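Local coordinates for putative outer membrane protein (LpxR) (Salmonella typhimurium, PDB 3FID) that probably removes acyl chains from lipid A in the outer membrane, as a lipopolysaccharide-modifying deacylase that binds metal ions, at residues H43-A48 / L87-L92; N95-R100 / G147-T152; G163-V168 / T184-N189. All coordinates share one frame; numbering follows the deposited sequence.

Contact 1 (H43-A48 / L87-L92); sequences HDLTDA and LEWNSL. With ZN (zinc ion), chain D; ZN (zinc ion), chain C.
Ala48 and Leu92 hold this contact together at its tight end. The backbone N of Leu92 donates to Ala48 O at 2.9 Å, with 168° at the hydrogen. Ser91 CA adds a CA-H...O contact to Ala48 O at 3.4 Å. Ala48 CB lies beside Leu92 CB, 4.4 Å away. Just before this, Thr46 OG1 accepts from Ala48 N at 2.9 Å in an ST turn.

The other end is loose. There Leu45 CD1 meets Trp89 CZ3 at 4.0 Å, oblique to the ring, and Leu45 lies on the surface. The indole gets there because Trp89 CG is anti to the backbone N (chi1 -179°). His43 and Asp44 turn to metal instead: His43 ND1 binds one zinc ion at 2.1 Å, and Asp44 OD1 binds another. Ser1 is a ligand of both ions, and Tyr41 of the first.

The 43-48 segment is the turn between strands 33-44 and 49-60. The Ala48-Leu92 bond extends the pairing of 49-60 with 80-94. On the far side, strand 97-108 pairs with 80-94, and Tyr99 OH is hydrogen-bonded to Trp89 NE1.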
# COMPACT_ATOMS: atom_id res chain seq x y z
N HIS A 43 12.03 -13.29 7.08
CA HIS A 43 13.10 -14.04 7.74
C HIS A 43 14.45 -13.54 7.25
O HIS A 43 14.65 -13.42 6.07
CB HIS A 43 12.94 -15.53 7.44
CG HIS A 43 14.00 -16.39 8.07
ND1 HIS A 43 14.15 -16.50 9.43
CD2 HIS A 43 14.98 -17.14 7.51
CE1 HIS A 43 15.17 -17.30 9.69
NE2 HIS A 43 15.68 -17.71 8.54
N ASP A 44 15.37 -13.23 8.17
CA ASP A 44 16.73 -12.83 7.79
C ASP A 44 17.55 -14.06 7.45
O ASP A 44 17.83 -14.88 8.32
CB ASP A 44 17.42 -11.99 8.88
CG ASP A 44 17.31 -12.60 10.28
OD1 ASP A 44 16.32 -13.32 10.57
OD2 ASP A 44 18.21 -12.32 11.12
N LEU A 45 17.93 -14.19 6.19
CA LEU A 45 18.86 -15.24 5.78
C LEU A 45 20.30 -14.89 6.18
O LEU A 45 21.08 -15.76 6.55
CB LEU A 45 18.73 -15.55 4.29
CG LEU A 45 17.51 -16.44 4.00
CD1 LEU A 45 16.33 -15.58 3.65
CD2 LEU A 45 17.80 -17.40 2.86
N THR A 46 20.62 -13.60 6.12
CA THR A 46 21.85 -13.04 6.62
C THR A 46 21.48 -11.71 7.27
O THR A 46 20.30 -11.33 7.27
CB THR A 46 22.89 -12.78 5.51
OG1 THR A 46 22.45 -11.68 4.69
CG2 THR A 46 23.10 -14.00 4.63
N ASP A 47 22.47 -11.01 7.82
CA ASP A 47 22.23 -9.66 8.34
C ASP A 47 21.82 -8.72 7.21
O ASP A 47 21.15 -7.73 7.45
CB ASP A 47 23.48 -9.11 9.05
CG ASP A 47 23.66 -9.68 10.46
OD1 ASP A 47 24.68 -9.36 11.11
OD2 ASP A 47 22.80 -10.46 10.92
N ALA A 48 22.22 -9.04 5.98
CA ALA A 48 21.95 -8.16 4.84
C ALA A 48 20.65 -8.46 4.05
O ALA A 48 20.18 -7.60 3.31
CB ALA A 48 23.13 -8.15 3.91
N LEU A 87 5.97 -13.89 -2.36
CA LEU A 87 7.28 -14.01 -1.76
C LEU A 87 8.14 -12.87 -2.28
O LEU A 87 7.97 -12.43 -3.43
CB LEU A 87 7.92 -15.33 -2.22
CG LEU A 87 7.36 -16.62 -1.61
CD1 LEU A 87 7.83 -17.80 -2.47
CD2 LEU A 87 7.79 -16.76 -0.14
N GLU A 88 9.08 -12.41 -1.46
CA GLU A 88 9.96 -11.33 -1.87
C GLU A 88 11.36 -11.45 -1.25
O GLU A 88 11.48 -11.75 -0.07
CB GLU A 88 9.36 -10.02 -1.41
CG GLU A 88 10.02 -8.78 -1.94
CD GLU A 88 9.57 -7.58 -1.15
OE1 GLU A 88 10.17 -7.30 -0.09
OE2 GLU A 88 8.58 -6.94 -1.58
N TRP A 89 12.38 -11.16 -2.06
CA TRP A 89 13.76 -11.04 -1.60
C TRP A 89 14.05 -9.56 -1.33
O TRP A 89 13.75 -8.72 -2.16
CB TRP A 89 14.67 -11.59 -2.71
CG TRP A 89 16.12 -11.56 -2.40
CD1 TRP A 89 17.07 -10.71 -2.92
CD2 TRP A 89 16.82 -12.44 -1.52
NE1 TRP A 89 18.31 -11.00 -2.39
CE2 TRP A 89 18.18 -12.06 -1.53
CE3 TRP A 89 16.41 -13.51 -0.71
CZ2 TRP A 89 19.15 -12.72 -0.77
CZ3 TRP A 89 17.38 -14.16 0.08
CH2 TRP A 89 18.74 -13.77 0.03
N ASN A 90 14.59 -9.23 -0.16
CA ASN A 90 14.92 -7.83 0.22
C ASN A 90 16.37 -7.80 0.69
O ASN A 90 16.69 -8.45 1.66
CB ASN A 90 14.00 -7.38 1.37
CG ASN A 90 14.22 -5.92 1.79
OD1 ASN A 90 14.77 -5.11 1.06
ND2 ASN A 90 13.74 -5.59 2.96
N SER A 91 17.25 -7.07 -0.00
CA SER A 91 18.67 -7.23 0.28
C SER A 91 19.49 -5.94 0.16
O SER A 91 19.29 -5.15 -0.75
CB SER A 91 19.26 -8.27 -0.66
OG SER A 91 20.64 -8.40 -0.42
N LEU A 92 20.40 -5.73 1.11
CA LEU A 92 21.45 -4.73 0.95
C LEU A 92 22.55 -5.36 0.09
O LEU A 92 23.28 -6.24 0.56
CB LEU A 92 21.99 -4.27 2.30
CG LEU A 92 20.98 -3.62 3.26
CD1 LEU A 92 21.69 -3.06 4.47
CD2 LEU A 92 20.17 -2.51 2.59
ZN ZN D . 13.11 -15.70 11.06
ZN ZN C . 15.21 -13.27 12.37

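Contact 2 (N95-R100 / G147-T152); sequences NWLRYR and GMVSLT. With CXE (pentaethylene glycol monodecyl ether), chain M.
Two neighbouring antiparallel strands of the barrel wall, 97-108 and 140-157, pair here, and Trp96, Leu97, Val149 and Leu151 touch a bound detergent. Arg98 with Ser150 and Arg100 with Met148 are hydrogen-bonded pairs. Leu97 with Leu151 and Tyr99 with Val149 are non-hydrogen-bonded pairs. Arg98 N donates to Ser150 O at 2.9 Å, and Ser150 N returns the bond to Arg98 O. At the strand end the geometry is poorer. Thr152 N reaches Trp96 O at 3.1 Å from above the carbonyl plane, with only 141° at the hydrogen.

On the apolar face, Leu97 CD1 presses on Val149 CG2 at 3.6 Å. The same methyl also meets Leu151 CD2. With chi1 at 60°, Val149 puts CG2 anti to the backbone N and against Leu97, while CG1 meets the detergent C8. Leu151 CD2 comes to the edge of the Trp96 ring, near its plane, 3.9 Å from CE3. The decyl chain of pentaethylene glycol monodecyl ether runs over these groups. Its C9 lies 3.7 Å from Leu151 CG, and its C6 lies 3.8 Å from Leu97 CD1.

The other face is buried and mixes Met148 with Arg98, Arg100 and Ser150. Met148 SD lies 3.7 Å from Arg100 NH2, oblique to the guanidinium. The polar ends of both arginines are held by other residues: Arg100 by Glu88 and the Leu202 carbonyl, Arg98 by Asn90 and Ser195.

Apolar side chains under an alkyl chain on one face and buried arginines in polar networks on the other are characteristic of an outer membrane beta-barrel wall.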
# COMPACT_ATOMS: atom_id res chain seq x y z
N ASN A 95 26.65 -1.23 1.11
CA ASN A 95 26.29 -0.12 2.04
C ASN A 95 25.60 1.06 1.36
O ASN A 95 25.09 1.97 2.03
CB ASN A 95 27.53 0.42 2.78
CG ASN A 95 27.68 -0.14 4.21
OD1 ASN A 95 27.24 -1.25 4.54
ND2 ASN A 95 28.35 0.64 5.06
N TRP A 96 25.59 1.05 0.03
CA TRP A 96 25.03 2.14 -0.76
C TRP A 96 23.87 1.73 -1.68
O TRP A 96 23.36 2.57 -2.41
CB TRP A 96 26.13 2.85 -1.58
CG TRP A 96 26.88 1.91 -2.46
CD1 TRP A 96 28.01 1.19 -2.13
CD2 TRP A 96 26.57 1.56 -3.83
NE1 TRP A 96 28.42 0.42 -3.21
CE2 TRP A 96 27.56 0.63 -4.26
CE3 TRP A 96 25.57 1.95 -4.74
CZ2 TRP A 96 27.56 0.07 -5.55
CZ3 TRP A 96 25.58 1.40 -6.03
CH2 TRP A 96 26.57 0.46 -6.42
N LEU A 97 23.47 0.45 -1.64
CA LEU A 97 22.40 -0.06 -2.51
C LEU A 97 21.50 -1.05 -1.77
O LEU A 97 21.99 -1.99 -1.15
CB LEU A 97 22.97 -0.76 -3.74
CG LEU A 97 21.95 -0.89 -4.88
CD1 LEU A 97 22.15 0.25 -5.88
CD2 LEU A 97 21.99 -2.23 -5.58
N ARG A 98 20.18 -0.83 -1.83
CA ARG A 98 19.20 -1.84 -1.46
C ARG A 98 18.40 -2.27 -2.70
O ARG A 98 18.05 -1.43 -3.53
CB ARG A 98 18.26 -1.33 -0.36
CG ARG A 98 17.08 -2.28 -0.05
CD ARG A 98 16.09 -1.67 0.94
NE ARG A 98 16.63 -1.52 2.29
CZ ARG A 98 16.77 -2.50 3.18
NH1 ARG A 98 17.25 -2.23 4.39
NH2 ARG A 98 16.48 -3.77 2.86
N TYR A 99 18.14 -3.57 -2.85
CA TYR A 99 17.20 -4.01 -3.88
C TYR A 99 16.18 -5.04 -3.36
O TYR A 99 16.41 -5.72 -2.34
CB TYR A 99 17.92 -4.52 -5.13
CG TYR A 99 18.60 -5.84 -4.94
CD1 TYR A 99 17.97 -7.03 -5.31
CD2 TYR A 99 19.87 -5.91 -4.36
CE1 TYR A 99 18.59 -8.27 -5.11
CE2 TYR A 99 20.50 -7.14 -4.14
CZ TYR A 99 19.85 -8.31 -4.52
OH TYR A 99 20.45 -9.53 -4.34
N ARG A 100 15.07 -5.14 -4.08
CA ARG A 100 13.99 -6.06 -3.74
C ARG A 100 13.46 -6.68 -5.00
O ARG A 100 13.39 -6.03 -6.04
CB ARG A 100 12.85 -5.33 -3.05
CG ARG A 100 13.16 -4.95 -1.65
CD ARG A 100 11.91 -4.94 -0.84
NE ARG A 100 11.41 -3.61 -0.74
CZ ARG A 100 10.11 -3.31 -0.74
NH1 ARG A 100 9.16 -4.25 -0.84
NH2 ARG A 100 9.79 -2.05 -0.65
N GLY A 147 9.90 -5.19 -8.55
CA GLY A 147 11.32 -4.96 -8.27
C GLY A 147 11.52 -3.54 -7.80
O GLY A 147 10.76 -2.65 -8.20
N MET A 148 12.52 -3.35 -6.94
CA MET A 148 12.90 -2.01 -6.49
C MET A 148 14.41 -1.92 -6.35
O MET A 148 15.06 -2.88 -5.92
CB MET A 148 12.23 -1.68 -5.15
CG MET A 148 12.47 -0.26 -4.68
SD MET A 148 11.77 0.02 -3.06
CE MET A 148 13.30 -0.22 -2.14
N VAL A 149 14.98 -0.79 -6.76
CA VAL A 149 16.35 -0.46 -6.37
C VAL A 149 16.42 0.94 -5.78
O VAL A 149 15.82 1.87 -6.31
CB VAL A 149 17.37 -0.65 -7.52
CG1 VAL A 149 17.04 0.21 -8.70
CG2 VAL A 149 18.80 -0.36 -7.03
N SER A 150 17.20 1.07 -4.71
CA SER A 150 17.33 2.32 -3.99
C SER A 150 18.80 2.55 -3.70
O SER A 150 19.49 1.61 -3.33
CB SER A 150 16.58 2.22 -2.65
OG SER A 150 16.66 3.43 -1.93
N LEU A 151 19.27 3.78 -3.89
CA LEU A 151 20.54 4.19 -3.34
C LEU A 151 20.29 4.61 -1.91
O LEU A 151 19.18 5.03 -1.56
CB LEU A 151 21.13 5.36 -4.14
CG LEU A 151 21.40 5.10 -5.62
CD1 LEU A 151 21.72 6.44 -6.29
CD2 LEU A 151 22.54 4.11 -5.82
N THR A 152 21.31 4.47 -1.07
CA THR A 152 21.13 4.61 0.37
C THR A 152 22.17 5.52 1.09
O THR A 152 22.68 5.15 2.16
CB THR A 152 21.09 3.22 1.08
OG1 THR A 152 22.37 2.60 1.00
CG2 THR A 152 20.08 2.30 0.45
C1 CXE M . 26.35 -2.87 -9.49
C2 CXE M . 25.31 -2.18 -10.35
C3 CXE M . 24.92 -0.82 -9.77
C4 CXE M . 23.42 -0.54 -9.92
C5 CXE M . 23.11 0.96 -9.86
C6 CXE M . 21.63 1.18 -9.56
C7 CXE M . 21.30 2.61 -9.13
C8 CXE M . 19.79 2.85 -9.26
C9 CXE M . 19.27 4.03 -8.43
C10 CXE M . 18.30 4.88 -9.24
O11 CXE M . 17.72 5.90 -8.43
C12 CXE M . 17.51 7.14 -9.12
C13 CXE M . 16.02 7.54 -9.13
O14 CXE M . 15.86 8.95 -8.95
C15 CXE M . 14.50 9.36 -8.79
C16 CXE M . 14.36 10.57 -7.86
O17 CXE M . 13.30 11.41 -8.33
C18 CXE M . 12.42 11.92 -7.31
C19 CXE M . 11.28 12.73 -7.95
O20 CXE M . 10.00 12.16 -7.63
C21 CXE M . 8.90 12.76 -8.32
C22 CXE M . 7.99 13.41 -7.28
O23 CXE M . 6.80 13.93 -7.84
C24 CXE M . 6.30 15.04 -7.09
C25 CXE M . 6.10 16.21 -8.02
O26 CXE M . 5.80 17.37 -7.27

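Contact 3 (G163-V168 / T184-N189). With CXE (pentaethylene glycol monodecyl ether), chain M.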
# COMPACT_ATOMS: atom_id res chain seq x y z
N GLY A 163 19.01 9.87 6.26
CA GLY A 163 19.30 9.38 4.92
C GLY A 163 18.38 9.91 3.84
O GLY A 163 17.31 10.44 4.13
N PHE A 164 18.82 9.76 2.59
CA PHE A 164 18.09 10.19 1.39
C PHE A 164 18.06 8.97 0.50
O PHE A 164 19.10 8.38 0.21
CB PHE A 164 18.84 11.35 0.70
CG PHE A 164 18.32 11.71 -0.68
CD1 PHE A 164 17.02 12.17 -0.86
CD2 PHE A 164 19.18 11.61 -1.80
CE1 PHE A 164 16.55 12.51 -2.14
CE2 PHE A 164 18.73 11.95 -3.07
CZ PHE A 164 17.40 12.41 -3.24
N TYR A 165 16.87 8.56 0.05
CA TYR A 165 16.80 7.26 -0.62
C TYR A 165 16.10 7.37 -1.96
O TYR A 165 14.90 7.10 -2.04
CB TYR A 165 16.11 6.22 0.29
CG TYR A 165 16.71 6.18 1.69
CD1 TYR A 165 16.15 6.87 2.74
CD2 TYR A 165 17.88 5.45 1.92
CE1 TYR A 165 16.73 6.85 4.01
CE2 TYR A 165 18.46 5.43 3.16
CZ TYR A 165 17.88 6.12 4.20
OH TYR A 165 18.48 6.09 5.43
N PRO A 166 16.83 7.80 -3.01
CA PRO A 166 16.23 7.81 -4.34
C PRO A 166 16.12 6.38 -4.84
O PRO A 166 17.00 5.52 -4.53
CB PRO A 166 17.20 8.66 -5.17
CG PRO A 166 18.51 8.45 -4.55
CD PRO A 166 18.23 8.28 -3.05
N GLU A 167 15.02 6.10 -5.55
CA GLU A 167 14.64 4.73 -5.88
C GLU A 167 13.90 4.67 -7.23
O GLU A 167 13.28 5.66 -7.67
CB GLU A 167 13.81 4.09 -4.74
CG GLU A 167 12.45 4.78 -4.42
CD GLU A 167 11.32 4.29 -5.31
OE1 GLU A 167 11.38 3.19 -5.87
OE2 GLU A 167 10.29 5.08 -5.43
N VAL A 168 14.02 3.52 -7.88
CA VAL A 168 13.22 3.13 -9.05
C VAL A 168 12.50 1.82 -8.74
O VAL A 168 13.09 0.90 -8.16
CB VAL A 168 14.11 2.96 -10.32
CG1 VAL A 168 13.25 2.56 -11.54
CG2 VAL A 168 14.86 4.25 -10.61
N THR A 184 12.70 8.88 -0.63
CA THR A 184 12.24 8.97 0.73
C THR A 184 13.38 9.64 1.49
O THR A 184 14.53 9.43 1.14
CB THR A 184 11.96 7.54 1.31
OG1 THR A 184 10.99 6.86 0.49
CG2 THR A 184 11.42 7.59 2.76
N VAL A 185 13.05 10.48 2.47
CA VAL A 185 14.04 10.90 3.48
C VAL A 185 13.61 10.31 4.81
O VAL A 185 12.41 10.18 5.09
CB VAL A 185 14.20 12.44 3.56
CG1 VAL A 185 14.96 12.93 2.32
CG2 VAL A 185 12.83 13.15 3.68
N ALA A 186 14.58 9.92 5.63
CA ALA A 186 14.27 9.30 6.91
C ALA A 186 15.30 9.68 7.95
O ALA A 186 16.47 9.92 7.63
CB ALA A 186 14.19 7.77 6.78
N LEU A 187 14.85 9.73 9.19
CA LEU A 187 15.75 9.77 10.32
C LEU A 187 15.33 8.72 11.33
O LEU A 187 14.13 8.43 11.48
CB LEU A 187 15.75 11.16 10.94
CG LEU A 187 14.62 11.66 11.81
CD1 LEU A 187 14.94 11.30 13.28
CD2 LEU A 187 14.54 13.18 11.64
N GLY A 188 16.29 8.18 12.07
CA GLY A 188 16.02 7.04 12.95
C GLY A 188 17.29 6.55 13.61
O GLY A 188 18.38 7.04 13.29
N ASN A 189 17.18 5.58 14.51
CA ASN A 189 18.37 5.03 15.18
C ASN A 189 18.93 3.77 14.54
O ASN A 189 19.85 3.16 15.08
CB ASN A 189 18.14 4.87 16.69
CG ASN A 189 17.13 3.80 17.02
OD1 ASN A 189 16.38 3.35 16.16
ND2 ASN A 189 17.12 3.37 18.28
C1 CXE M . 26.35 -2.87 -9.49
C2 CXE M . 25.31 -2.18 -10.35
C3 CXE M . 24.92 -0.82 -9.77
C4 CXE M . 23.42 -0.54 -9.92
C5 CXE M . 23.11 0.96 -9.86
C6 CXE M . 21.63 1.18 -9.56
C7 CXE M . 21.30 2.61 -9.13
C8 CXE M . 19.79 2.85 -9.26
C9 CXE M . 19.27 4.03 -8.43
C10 CXE M . 18.30 4.88 -9.24
O11 CXE M . 17.72 5.90 -8.43
C12 CXE M . 17.51 7.14 -9.12
C13 CXE M . 16.02 7.54 -9.13
O14 CXE M . 15.86 8.95 -8.95
C15 CXE M . 14.50 9.36 -8.79
C16 CXE M . 14.36 10.57 -7.86
O17 CXE M . 13.30 11.41 -8.33
C18 CXE M . 12.42 11.92 -7.31
C19 CXE M . 11.28 12.73 -7.95
O20 CXE M . 10.00 12.16 -7.63
C21 CXE M . 8.90 12.76 -8.32
C22 CXE M . 7.99 13.41 -7.28
O23 CXE M . 6.80 13.93 -7.84
C24 CXE M . 6.30 15.04 -7.09
C25 CXE M . 6.10 16.21 -8.02
O26 CXE M . 5.80 17.37 -7.27
O HOH W 1 12.59 5.50 -1.14
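Phe164 and Val185 meet obliquely on one side of a beta hairpin, and Tyr165, Thr184 and Ala186 share the other side. The hairpin is made of strands 160-173 and 176-188 of the barrel.

Phe164 and Val185 form a non-hydrogen-bonded pair. Val185 CG1 comes to the edge of the phenyl ring, near its plane, 3.9 Å from Phe164 CD1. One ring face is covered by Pro166 CD, offset toward the rim, 3.6 Å above the plane. The ring reaches this place with Phe164 CG anti to the backbone N (chi1 169°).

Across the sheet, Tyr165 turns its ring edge to Ala186 CB, 3.9 Å from CE1. Tyr165 OH lies over Gly163, 3.4 Å from its CA. Thr184 O sits oblique to the Tyr165 ring and accepts from Tyr165 N at 2.7 Å. Gly163 and Ala186 exchange two backbone hydrogen bonds.

Farther along strand 160-173, Val168 CG2 touches the pentaethylene glycol monodecyl ether at C10. Val185 lines the pocket of a second molecule of it.

The return bond from Thr184 N to Tyr165 O is long, at 3.2 Å, and comes from above the carbonyl plane. A water also donates to Tyr165 O, and it is hydrogen-bonded to Thr184 OG1 at 2.7 Å.

Overall arrangement
The three contacts follow one another along the chain and round the barrel wall. Contact 1 and contact 2 have centres 12 Å apart and meet through strands 80-94 and 97-108. Ser91 N is hydrogen-bonded to Tyr99 O there. Contact 2 and contact 3 have centres about 11 Å apart and meet through strands 140-157 and 160-173, where Val149 N and Leu151 N are hydrogen-bonded to the carbonyls of Val168 and Pro166. Contacts 1 and 3 do not touch; their centres are 19 Å apart. The series runs from two zinc sites to a surface that binds detergent. One detergent molecule spans contacts 2 and 3, consistent with a membrane-facing wall.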